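Local coordinates for cell division control protein 13 (Saccharomyces cerevisiae, PDB 4HCE) that probably helps maintain telomeres, its OB2 domain pairing with a second copy of itself as required for productive Stn1 binding, at residues Met26-Phe31 / Asn35-Cys40; Glu77-Leu82 / Ser90-Leu95; Lys43-Gln48 / Lys56-Gly61; Trp110-Asp113 / Gly119-Val122. All blocks are in the same frame, centred on the assembly; numbering follows the deposited sequence.

Contact 1: residues Met26-Phe31 / Asn35-Cys40; sequences MNPPQF and NEFKYC
In the connection between strands 16-27 and 42-47 of this OB fold, F31 and F37 form an edge-to-face (T-shaped) pair. Their centroids lie 4.8 Å apart and their planes stand at 79°. The leading atom is F37 CZ, which sits over the centre of the F31 ring and comes to 3.6 Å from F31 CG. F31 presents this face because its CG is tucked between the backbone N and the carbonyl carbon (chi1 51°). P28, which follows a cis peptide bond, meets the F37 ring at its edge, with P28 CD 3.8 Å from F37 CE1. The same P28 CD lies 4.1 Å from C40 SG. Nearer the backbone, the bent chain of E36 runs against F31, E36 CG reaching 3.7 Å from F31 CB. Replacing F31 with an alanine would probably leave F37 CZ without the ring face it points at. The contact is thus almost wholly apolar: ring hydrogens meet a pi face, and aliphatic carbons of P28 and E36 pack alongside, with E36 OE1 also near F31 CB. C40 SG is in a disulfide with C40 of the second subunit, so this loop packing adjoins the covalent link of the dimer.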
loop_
_atom_site.group_PDB
_atom_site.type_symbol
_atom_site.label_atom_id
_atom_site.label_comp_id
_atom_site.label_asym_id
_atom_site.label_seq_id
_atom_site.Cartn_x
_atom_site.Cartn_y
_atom_site.Cartn_z
ATOM N N MET B 26 2.194 10.221 -4.074
ATOM C CA MET B 26 1.074 9.383 -4.419
ATOM C C MET B 26 1.536 8.062 -5.006
ATOM O O MET B 26 2.619 7.957 -5.595
ATOM C CB MET B 26 0.064 10.111 -5.337
ATOM C CG MET B 26 0.516 10.402 -6.755
ATOM S SD MET B 26 -0.626 11.453 -7.706
ATOM C CE MET B 26 0.536 12.194 -8.827
ATOM N N ASN B 27 0.695 7.059 -4.809
ATOM C CA ASN B 27 0.913 5.738 -5.337
ATOM C C ASN B 27 -0.360 5.225 -6.026
ATOM O O ASN B 27 -1.449 5.244 -5.418
ATOM C CB ASN B 27 1.275 4.805 -4.206
ATOM C CG ASN B 27 2.081 3.630 -4.679
ATOM O OD1 ASN B 27 3.285 3.756 -4.911
ATOM N ND2 ASN B 27 1.428 2.484 -4.838
ATOM N N PRO B 28 -0.229 4.764 -7.287
ATOM C CA PRO B 28 1.020 4.762 -8.073
ATOM C C PRO B 28 1.440 6.176 -8.523
ATOM O O PRO B 28 0.581 7.015 -8.772
ATOM C CB PRO B 28 0.668 3.887 -9.290
ATOM C CG PRO B 28 -0.816 3.932 -9.394
ATOM C CD PRO B 28 -1.337 4.086 -7.994
ATOM N N PRO B 29 2.759 6.435 -8.633
ATOM C CA PRO B 29 3.219 7.807 -8.899
ATOM C C PRO B 29 3.006 8.261 -10.346
ATOM O O PRO B 29 3.039 9.461 -10.629
ATOM C CB PRO B 29 4.716 7.755 -8.557
ATOM C CG PRO B 29 5.112 6.323 -8.738
ATOM C CD PRO B 29 3.883 5.486 -8.462
ATOM N N GLN B 30 2.783 7.300 -11.236
ATOM C CA GLN B 30 2.514 7.570 -12.640
ATOM C C GLN B 30 1.237 6.867 -13.103
ATOM O O GLN B 30 0.995 5.710 -12.759
ATOM C CB GLN B 30 3.679 7.069 -13.492
ATOM C CG GLN B 30 4.694 8.114 -13.900
ATOM C CD GLN B 30 5.474 7.648 -15.114
ATOM O OE1 GLN B 30 5.027 7.809 -16.257
ATOM N NE2 GLN B 30 6.631 7.031 -14.873
ATOM N N PHE B 31 0.425 7.558 -13.894
ATOM C CA PHE B 31 -0.779 6.943 -14.473
ATOM C C PHE B 31 -1.370 7.909 -15.471
ATOM O O PHE B 31 -1.161 9.123 -15.354
ATOM C CB PHE B 31 -1.821 6.530 -13.401
ATOM C CG PHE B 31 -2.173 7.626 -12.413
ATOM C CD1 PHE B 31 -3.203 8.539 -12.689
ATOM C CD2 PHE B 31 -1.481 7.742 -11.207
ATOM C CE1 PHE B 31 -3.524 9.547 -11.774
ATOM C CE2 PHE B 31 -1.803 8.741 -10.289
ATOM C CZ PHE B 31 -2.825 9.654 -10.580
ATOM N N ASN B 35 -8.890 4.657 -15.901
ATOM C CA ASN B 35 -8.951 3.201 -16.130
ATOM C C ASN B 35 -7.904 2.407 -15.354
ATOM O O ASN B 35 -8.097 1.225 -15.088
ATOM C CB ASN B 35 -8.846 2.866 -17.621
ATOM C CG ASN B 35 -9.975 3.466 -18.438
ATOM O OD1 ASN B 35 -11.119 3.565 -17.981
ATOM N ND2 ASN B 35 -9.652 3.885 -19.663
ATOM N N GLU B 36 -6.805 3.073 -14.992
ATOM C CA GLU B 36 -5.734 2.489 -14.182
ATOM C C GLU B 36 -6.229 2.002 -12.832
ATOM O O GLU B 36 -5.579 1.167 -12.203
ATOM C CB GLU B 36 -4.647 3.530 -13.915
ATOM C CG GLU B 36 -4.389 4.488 -15.072
ATOM C CD GLU B 36 -3.335 3.982 -16.023
ATOM O OE1 GLU B 36 -2.277 3.559 -15.530
ATOM O OE2 GLU B 36 -3.557 4.012 -17.248
ATOM N N PHE B 37 -7.369 2.541 -12.391
ATOM C CA PHE B 37 -7.894 2.286 -11.060
ATOM C C PHE B 37 -9.090 1.341 -11.009
ATOM O O PHE B 37 -9.878 1.375 -10.055
ATOM C CB PHE B 37 -8.153 3.625 -10.328
ATOM C CG PHE B 37 -6.932 4.498 -10.288
ATOM C CD1 PHE B 37 -5.873 4.194 -9.421
ATOM C CD2 PHE B 37 -6.790 5.556 -11.176
ATOM C CE1 PHE B 37 -4.716 4.964 -9.421
ATOM C CE2 PHE B 37 -5.638 6.322 -11.178
ATOM C CZ PHE B 37 -4.596 6.029 -10.302
ATOM N N LYS B 38 -9.219 0.484 -12.020
ATOM C CA LYS B 38 -10.208 -0.590 -11.924
ATOM C C LYS B 38 -9.818 -1.567 -10.810
ATOM O O LYS B 38 -10.638 -1.857 -9.931
ATOM C CB LYS B 38 -10.398 -1.336 -13.249
ATOM C CG LYS B 38 -11.589 -2.292 -13.221
ATOM C CD LYS B 38 -11.798 -2.985 -14.557
ATOM C CE LYS B 38 -12.948 -3.977 -14.487
ATOM N NZ LYS B 38 -12.840 -4.967 -15.594
ATOM N N TYR B 39 -8.566 -2.033 -10.852
ATOM C CA TYR B 39 -8.016 -3.003 -9.884
ATOM C C TYR B 39 -7.081 -2.338 -8.865
ATOM O O TYR B 39 -7.129 -2.633 -7.660
ATOM C CB TYR B 39 -7.246 -4.120 -10.612
ATOM C CG TYR B 39 -8.054 -4.862 -11.655
ATOM C CD1 TYR B 39 -8.983 -5.845 -11.286
ATOM C CD2 TYR B 39 -7.891 -4.586 -13.013
ATOM C CE1 TYR B 39 -9.720 -6.535 -12.244
ATOM C CE2 TYR B 39 -8.628 -5.264 -13.974
ATOM C CZ TYR B 39 -9.536 -6.237 -13.585
ATOM O OH TYR B 39 -10.256 -6.905 -14.548
ATOM N N CYS B 40 -6.234 -1.444 -9.380
ATOM C CA CYS B 40 -5.316 -0.661 -8.585
ATOM C C CYS B 40 -6.014 0.441 -7.789
ATOM O O CYS B 40 -7.047 0.963 -8.214
ATOM C CB CYS B 40 -4.299 -0.005 -9.501
ATOM S SG CYS B 40 -2.769 0.321 -8.624
#

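Contact 2: residues Glu77-Leu82 / Ser90-Leu95; sequences ELFGVL and SDILLL
The F79 ring has L78 CB over one face, 4.0 Å above the plane and offset toward the rim, while I92 CG2 and L93 CD2 arrive at its edge. This is the meeting of two short helices, 72-79 and 86-92, which together fill the connection between strands 65-69 and 101-110, the place where an OB fold classically carries its helix. The two contacts fall on adjoining rim atoms: I92 CG2 lies 3.9 Å from F79 CD1, and L93 CD2 lies 3.6 Å from F79 CE1, with F79 CZ slightly farther on. The ring and the L93 side chain cross at about a right angle; L93 meets the rim with CD2, and its CG stands 4.0 Å from F79 CE1.

Torsions account for the aim of both partners. F79 CG is anti to the carbonyl carbon (chi1 -58°), which swings the ring across to the second helix, and I92 turns its CG2 branch, anti to the backbone N, to the aromatic rim. The F79 side chain also touches L42, and L93 reaches L44 and I23, which joins the helix pair to the sheet through hydrophobic side chains.

Both helices stop close to the contact. G80 leaves the first with positive phi, where a side chain would jam against the carbonyl O of F79, an atom that accepts a hydrogen bond from N83 ND2. The second ends in a Schellman motif at L94, also at positive phi, in which L95 N donates to S90 O at 3.2 Å.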
loop_
_atom_site.group_PDB
_atom_site.type_symbol
_atom_site.label_atom_id
_atom_site.label_comp_id
_atom_site.label_asym_id
_atom_site.label_seq_id
_atom_site.Cartn_x
_atom_site.Cartn_y
_atom_site.Cartn_z
ATOM N N GLU B 77 -14.913 12.406 -8.482
ATOM C CA GLU B 77 -15.601 13.430 -7.700
ATOM C C GLU B 77 -14.629 14.501 -7.211
ATOM O O GLU B 77 -14.931 15.703 -7.282
ATOM C CB GLU B 77 -16.305 12.782 -6.504
ATOM C CG GLU B 77 -16.998 13.753 -5.561
ATOM C CD GLU B 77 -17.779 13.037 -4.463
ATOM O OE1 GLU B 77 -17.225 12.149 -3.776
ATOM O OE2 GLU B 77 -18.965 13.355 -4.278
ATOM N N LEU B 78 -13.472 14.046 -6.724
ATOM C CA LEU B 78 -12.471 14.912 -6.122
ATOM C C LEU B 78 -11.669 15.648 -7.189
ATOM O O LEU B 78 -11.447 16.864 -7.089
ATOM C CB LEU B 78 -11.524 14.089 -5.205
ATOM C CG LEU B 78 -12.122 13.516 -3.917
ATOM C CD1 LEU B 78 -11.188 12.504 -3.264
ATOM C CD2 LEU B 78 -12.476 14.631 -2.928
ATOM N N PHE B 79 -11.240 14.904 -8.204
ATOM C CA PHE B 79 -10.241 15.394 -9.152
ATOM C C PHE B 79 -10.784 15.612 -10.550
ATOM O O PHE B 79 -10.176 16.321 -11.337
ATOM C CB PHE B 79 -9.045 14.423 -9.226
ATOM C CG PHE B 79 -8.355 14.198 -7.906
ATOM C CD1 PHE B 79 -7.699 15.250 -7.256
ATOM C CD2 PHE B 79 -8.352 12.936 -7.319
ATOM C CE1 PHE B 79 -7.064 15.046 -6.034
ATOM C CE2 PHE B 79 -7.731 12.722 -6.096
ATOM C CZ PHE B 79 -7.084 13.775 -5.455
ATOM N N GLY B 80 -11.918 14.990 -10.866
ATOM C CA GLY B 80 -12.480 15.082 -12.203
ATOM C C GLY B 80 -11.869 14.033 -13.093
ATOM O O GLY B 80 -10.661 13.808 -13.037
ATOM N N VAL B 81 -12.704 13.407 -13.925
ATOM C CA VAL B 81 -12.260 12.371 -14.862
ATOM C C VAL B 81 -11.284 12.973 -15.878
ATOM O O VAL B 81 -10.339 12.307 -16.298
ATOM C CB VAL B 81 -13.465 11.619 -15.541
ATOM C CG1 VAL B 81 -14.214 12.501 -16.547
ATOM C CG2 VAL B 81 -13.014 10.303 -16.181
ATOM N N LEU B 82 -11.505 14.241 -16.231
ATOM C CA LEU B 82 -10.675 14.966 -17.206
ATOM C C LEU B 82 -9.264 15.278 -16.701
ATOM O O LEU B 82 -8.394 15.628 -17.489
ATOM C CB LEU B 82 -11.371 16.267 -17.658
ATOM C CG LEU B 82 -12.766 16.115 -18.299
ATOM C CD1 LEU B 82 -13.471 17.462 -18.484
ATOM C CD2 LEU B 82 -12.656 15.398 -19.631
ATOM N N SER B 90 -0.937 15.623 -9.369
ATOM C CA SER B 90 0.203 16.235 -8.692
ATOM C C SER B 90 0.060 17.772 -8.513
ATOM O O SER B 90 0.235 18.287 -7.403
ATOM C CB SER B 90 1.504 15.897 -9.427
ATOM O OG SER B 90 2.581 16.560 -8.815
ATOM N N ASP B 91 -0.258 18.488 -9.594
ATOM C CA ASP B 91 -0.484 19.944 -9.515
ATOM C C ASP B 91 -1.681 20.285 -8.606
ATOM O O ASP B 91 -1.638 21.253 -7.848
ATOM C CB ASP B 91 -0.737 20.552 -10.905
ATOM C CG ASP B 91 0.449 20.409 -11.864
ATOM O OD1 ASP B 91 1.583 20.134 -11.428
ATOM O OD2 ASP B 91 0.239 20.575 -13.088
ATOM N N ILE B 92 -2.752 19.498 -8.694
ATOM C CA ILE B 92 -3.946 19.762 -7.909
ATOM C C ILE B 92 -3.643 19.572 -6.431
ATOM O O ILE B 92 -4.137 20.316 -5.603
ATOM C CB ILE B 92 -5.134 18.856 -8.326
ATOM C CG1 ILE B 92 -5.650 19.242 -9.723
ATOM C CG2 ILE B 92 -6.278 18.915 -7.295
ATOM C CD1 ILE B 92 -6.454 18.128 -10.381
ATOM N N LEU B 93 -2.846 18.559 -6.112
ATOM C CA LEU B 93 -2.486 18.252 -4.731
ATOM C C LEU B 93 -1.297 19.079 -4.240
ATOM O O LEU B 93 -0.889 18.959 -3.078
ATOM C CB LEU B 93 -2.157 16.768 -4.601
ATOM C CG LEU B 93 -3.362 15.858 -4.834
ATOM C CD1 LEU B 93 -2.922 14.410 -4.718
ATOM C CD2 LEU B 93 -4.481 16.208 -3.860
ATOM N N LEU B 94 -0.726 19.882 -5.133
ATOM C CA LEU B 94 0.358 20.813 -4.785
ATOM C C LEU B 94 1.632 20.136 -4.246
ATOM O O LEU B 94 2.320 20.697 -3.366
ATOM C CB LEU B 94 -0.165 21.866 -3.790
ATOM C CG LEU B 94 -1.387 22.651 -4.267
ATOM C CD1 LEU B 94 -2.209 23.135 -3.075
ATOM C CD2 LEU B 94 -1.001 23.821 -5.172
ATOM N N LEU B 95 1.947 18.947 -4.776
ATOM C CA LEU B 95 3.127 18.196 -4.343
ATOM C C LEU B 95 4.420 18.978 -4.529
ATOM O O LEU B 95 5.345 18.812 -3.743
ATOM C CB LEU B 95 3.266 16.843 -5.055
ATOM C CG LEU B 95 2.077 15.879 -5.189
ATOM C CD1 LEU B 95 2.535 14.533 -5.754
ATOM C CD2 LEU B 95 1.381 15.690 -3.867
#

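Contact 3: residues Lys43-Gln48 / Lys56-Gly61; sequences KLYFTQ and KVLVPG
Y45 lies obliquely against both of its partners, L58 and P60, and each takes a different part of the tyrosine. L58 works at the root of the side chain: its CD1 methyl is 3.8 Å from Y45 CB and 4.0 Å from Y45 CG, with Y45 CD2 only a little farther away. P60 meets the ring diagonally across from CD2, its CG atom lying 3.8 Å from Y45 CE1. All the touching atoms are carbons. Y45 CG is anti to the carbonyl carbon (chi1 -58°), which puts the ring on the side of L58 and P60, while the extended end of L58 (chi2 -174°) carries CD1 to the tyrosine.

The contact lays the irregular loop 56-61 over the strand from which that loop departs. In the sheet, strand 42-47 runs between strands 16-27 and 65-69: Y45 bonds through its backbone to V24 and G25, and its side chain touches N27 and E66. M120 of the second subunit packs on both Y45 and L58, which places the pair at the dimer interface. At the strand's end, T47 OG1 is hydrogen-bonded to N63 O and L49 N, and Q48 N to Y5 OH of helix 4-8.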
loop_
_atom_site.group_PDB
_atom_site.type_symbol
_atom_site.label_atom_id
_atom_site.label_comp_id
_atom_site.label_asym_id
_atom_site.label_seq_id
_atom_site.Cartn_x
_atom_site.Cartn_y
_atom_site.Cartn_z
ATOM N N LYS B 43 -3.411 5.940 -3.730
ATOM C CA LYS B 43 -2.995 6.216 -2.360
ATOM C C LYS B 43 -2.245 7.539 -2.303
ATOM O O LYS B 43 -1.453 7.861 -3.216
ATOM C CB LYS B 43 -2.090 5.098 -1.831
ATOM C CG LYS B 43 -2.797 3.753 -1.709
ATOM C CD LYS B 43 -1.807 2.601 -1.741
ATOM C CE LYS B 43 -2.338 1.441 -2.571
ATOM N NZ LYS B 43 -2.789 0.254 -1.768
ATOM N N LEU B 44 -2.515 8.317 -1.253
ATOM C CA LEU B 44 -1.764 9.561 -1.014
ATOM C C LEU B 44 -0.945 9.456 0.256
ATOM O O LEU B 44 -1.358 8.786 1.203
ATOM C CB LEU B 44 -2.699 10.762 -0.935
ATOM C CG LEU B 44 -3.680 10.935 -2.100
ATOM C CD1 LEU B 44 -4.551 12.146 -1.791
ATOM C CD2 LEU B 44 -2.988 11.101 -3.442
ATOM N N TYR B 45 0.205 10.112 0.280
ATOM C CA TYR B 45 1.022 10.162 1.479
ATOM C C TYR B 45 1.024 11.550 2.054
ATOM O O TYR B 45 1.366 12.527 1.375
ATOM C CB TYR B 45 2.452 9.652 1.219
ATOM C CG TYR B 45 2.383 8.254 0.708
ATOM C CD1 TYR B 45 1.926 7.240 1.536
ATOM C CD2 TYR B 45 2.660 7.951 -0.628
ATOM C CE1 TYR B 45 1.788 5.954 1.088
ATOM C CE2 TYR B 45 2.519 6.652 -1.099
ATOM C CZ TYR B 45 2.074 5.664 -0.230
ATOM O OH TYR B 45 1.947 4.364 -0.658
ATOM N N PHE B 46 0.697 11.593 3.336
ATOM C CA PHE B 46 0.515 12.813 4.072
ATOM C C PHE B 46 1.383 12.845 5.320
ATOM O O PHE B 46 1.503 11.850 6.035
ATOM C CB PHE B 46 -0.953 12.957 4.436
ATOM C CG PHE B 46 -1.274 14.229 5.145
ATOM C CD1 PHE B 46 -1.752 15.336 4.456
ATOM C CD2 PHE B 46 -1.120 14.303 6.505
ATOM C CE1 PHE B 46 -2.036 16.514 5.134
ATOM C CE2 PHE B 46 -1.401 15.454 7.175
ATOM C CZ PHE B 46 -1.866 16.558 6.498
ATOM N N THR B 47 2.008 13.993 5.552
ATOM C CA THR B 47 2.819 14.229 6.751
ATOM C C THR B 47 2.958 15.731 7.071
ATOM O O THR B 47 2.949 16.574 6.161
ATOM C CB THR B 47 4.234 13.601 6.669
ATOM O OG1 THR B 47 4.851 13.660 7.972
ATOM C CG2 THR B 47 5.123 14.329 5.654
ATOM N N GLN B 48 3.091 16.047 8.361
ATOM C CA GLN B 48 3.491 17.394 8.795
ATOM C C GLN B 48 4.926 17.377 9.372
ATOM O O GLN B 48 5.407 18.373 9.914
ATOM C CB GLN B 48 2.506 17.927 9.826
ATOM C CG GLN B 48 2.505 17.123 11.124
ATOM C CD GLN B 48 1.606 17.704 12.215
ATOM O OE1 GLN B 48 1.498 17.118 13.303
ATOM N NE2 GLN B 48 0.978 18.852 11.953
ATOM N N LYS B 56 14.328 12.477 2.317
ATOM C CA LYS B 56 13.218 11.822 3.005
ATOM C C LYS B 56 12.873 10.473 2.401
ATOM O O LYS B 56 12.636 10.338 1.200
ATOM C CB LYS B 56 11.969 12.715 3.094
ATOM C CG LYS B 56 11.099 12.791 1.844
ATOM C CD LYS B 56 9.697 13.280 2.191
ATOM C CE LYS B 56 8.985 13.900 1.000
ATOM N NZ LYS B 56 9.445 15.292 0.726
ATOM N N VAL B 57 12.904 9.464 3.256
ATOM C CA VAL B 57 12.372 8.173 2.907
ATOM C C VAL B 57 11.041 8.046 3.646
ATOM O O VAL B 57 10.991 8.065 4.876
ATOM C CB VAL B 57 13.327 7.038 3.314
ATOM C CG1 VAL B 57 12.672 5.691 3.059
ATOM C CG2 VAL B 57 14.672 7.163 2.591
ATOM N N LEU B 58 9.966 7.919 2.886
ATOM C CA LEU B 58 8.651 7.764 3.472
ATOM C C LEU B 58 8.526 6.376 4.066
ATOM O O LEU B 58 8.970 5.387 3.459
ATOM C CB LEU B 58 7.568 7.967 2.411
ATOM C CG LEU B 58 7.418 9.352 1.786
ATOM C CD1 LEU B 58 6.201 9.379 0.868
ATOM C CD2 LEU B 58 7.294 10.372 2.904
ATOM N N VAL B 59 7.937 6.299 5.247
ATOM C CA VAL B 59 7.519 5.022 5.799
ATOM C C VAL B 59 6.125 5.184 6.411
ATOM O O VAL B 59 5.972 5.726 7.508
ATOM C CB VAL B 59 8.643 4.318 6.654
ATOM C CG1 VAL B 59 9.566 5.300 7.358
ATOM C CG2 VAL B 59 8.118 3.255 7.598
ATOM N N PRO B 60 5.085 4.813 5.627
ATOM C CA PRO B 60 3.669 4.870 6.021
ATOM C C PRO B 60 3.446 4.181 7.349
ATOM O O PRO B 60 3.899 3.050 7.552
ATOM C CB PRO B 60 2.957 4.083 4.921
ATOM C CG PRO B 60 3.854 4.191 3.723
ATOM C CD PRO B 60 5.260 4.383 4.223
ATOM N N GLY B 61 2.783 4.870 8.271
ATOM C CA GLY B 61 2.556 4.299 9.582
ATOM C C GLY B 61 3.603 4.662 10.603
ATOM O O GLY B 61 3.407 4.405 11.785
#

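Contact 4: residues Trp110-Asp113 / Gly119-Val122; sequences WDND and GMAV
The carbonyl oxygen of W110 is approached by two groups of segment 119-122: M120 N donates a hydrogen bond to W110 O at 3.1 Å, and G119 CA makes a CA-H...O contact with it at 3.4 Å. The return bond is shorter and straighter, W110 N to M120 O at 2.8 Å with 175° at the hydrogen. This reciprocal pair identifies W110 and M120 as an antiparallel hydrogen-bonded pair, the last bridge before the hairpin loop, where strand 101-110 ends and strand 120-129 begins.

Their side chains leave the sheet on the same face and run side by side, M120 CE ending 3.7 Å from W110 CZ3. V122 fills in nearer the backbone, its CG2 3.6 Å from W110 CB. N112 ND2 lies over the centre of one indole face, 3.7 Å above the plane.

Where the strands part, D111 OD2 lies 3.4 Å from G119 CA, so tightly that a beta carbon on G119 would clash with the carboxylate. That oxygen forms a salt bridge with NZ of K56 of the second subunit, a poorly ordered lysine. An alanine in place of D111 removes the carboxylate and would probably leave that lysine without this charged partner. The chemistry is split: backbone bonds and an apolar cluster fix the mouth of the hairpin loop, while the carboxylate beside it probably adds an electrostatic tie between subunits.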
loop_
_atom_site.group_PDB
_atom_site.type_symbol
_atom_site.label_atom_id
_atom_site.label_comp_id
_atom_site.label_asym_id
_atom_site.label_seq_id
_atom_site.Cartn_x
_atom_site.Cartn_y
_atom_site.Cartn_z
ATOM N N TRP B 110 -11.996 -1.791 4.593
ATOM C CA TRP B 110 -11.964 -1.725 3.166
ATOM C C TRP B 110 -11.957 -3.132 2.679
ATOM O O TRP B 110 -10.937 -3.825 2.727
ATOM C CB TRP B 110 -10.731 -0.957 2.739
ATOM C CG TRP B 110 -10.553 -0.839 1.252
ATOM C CD1 TRP B 110 -11.534 -0.632 0.282
ATOM C CD2 TRP B 110 -9.287 -0.905 0.510
ATOM N NE1 TRP B 110 -10.980 -0.580 -0.969
ATOM C CE2 TRP B 110 -9.635 -0.736 -0.906
ATOM C CE3 TRP B 110 -7.948 -1.087 0.864
ATOM C CZ2 TRP B 110 -8.666 -0.744 -1.906
ATOM C CZ3 TRP B 110 -6.979 -1.088 -0.154
ATOM C CH2 TRP B 110 -7.331 -0.919 -1.505
ATOM N N ASP B 111 -13.131 -3.580 2.252
ATOM C CA ASP B 111 -13.330 -4.965 1.881
ATOM C C ASP B 111 -13.476 -5.075 0.366
ATOM O O ASP B 111 -14.523 -4.759 -0.208
ATOM C CB ASP B 111 -14.514 -5.557 2.630
ATOM C CG ASP B 111 -14.272 -6.981 3.013
ATOM O OD1 ASP B 111 -14.245 -7.821 2.103
ATOM O OD2 ASP B 111 -14.080 -7.263 4.212
ATOM N N ASN B 112 -12.394 -5.531 -0.259
ATOM C CA ASN B 112 -12.129 -5.257 -1.670
ATOM C C ASN B 112 -13.176 -5.705 -2.675
ATOM O O ASN B 112 -14.029 -4.911 -3.081
ATOM C CB ASN B 112 -10.749 -5.790 -2.086
ATOM C CG ASN B 112 -9.625 -4.811 -1.799
ATOM O OD1 ASN B 112 -8.993 -4.293 -2.724
ATOM N ND2 ASN B 112 -9.368 -4.552 -0.518
ATOM N N ASP B 113 -13.110 -6.975 -3.059
ATOM C CA ASP B 113 -13.614 -7.391 -4.357
ATOM C C ASP B 113 -14.830 -8.315 -4.353
ATOM O O ASP B 113 -15.831 -8.020 -5.013
ATOM C CB ASP B 113 -12.475 -8.030 -5.149
ATOM C CG ASP B 113 -12.187 -7.298 -6.434
ATOM O OD1 ASP B 113 -12.215 -6.045 -6.444
ATOM O OD2 ASP B 113 -11.923 -7.976 -7.440
ATOM N N GLY B 119 -10.624 -8.116 4.150
ATOM C CA GLY B 119 -10.781 -6.699 4.461
ATOM C C GLY B 119 -9.626 -6.197 5.312
ATOM O O GLY B 119 -9.089 -6.929 6.143
ATOM N N MET B 120 -9.208 -4.960 5.085
ATOM C CA MET B 120 -8.202 -4.363 5.963
ATOM C C MET B 120 -8.628 -2.994 6.440
ATOM O O MET B 120 -9.523 -2.393 5.864
ATOM C CB MET B 120 -6.801 -4.353 5.330
ATOM C CG MET B 120 -6.724 -3.908 3.891
ATOM S SD MET B 120 -5.210 -4.563 3.151
ATOM C CE MET B 120 -5.479 -4.098 1.446
ATOM N N ALA B 121 -8.022 -2.519 7.523
ATOM C CA ALA B 121 -8.336 -1.170 8.016
ATOM C C ALA B 121 -7.406 -0.212 7.306
ATOM O O ALA B 121 -6.213 -0.417 7.289
ATOM C CB ALA B 121 -8.161 -1.062 9.522
ATOM N N VAL B 122 -7.969 0.819 6.694
ATOM C CA VAL B 122 -7.175 1.824 6.008
ATOM C C VAL B 122 -7.781 3.179 6.339
ATOM O O VAL B 122 -8.923 3.255 6.822
ATOM C CB VAL B 122 -7.174 1.609 4.475
ATOM C CG1 VAL B 122 -6.518 0.271 4.096
ATOM C CG2 VAL B 122 -8.592 1.675 3.920
#

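Overall arrangement
Contacts 1 and 3 have centres about 17 Å apart and are joined through neighbouring strands of one sheet: N27 O and K43 N, 2.7 Å apart, form a probable hydrogen bond. Contact 2 closes on both, through L93 CD1 at 3.5 Å from L44 CD2 and M26 CE at 3.8 Å from S90 N. Contact 4 lies across the chain's centre from contact 2, their centres about 24 Å apart. They also differ in the dimer: contacts 1, 3 and 4 touch the second subunit, contact 2 does not. Residues 56-58 of contact 3 pack on P118, L109 and M120 of the second subunit, round its contact 4, while P29 of contact 1 packs on D113 of that subunit.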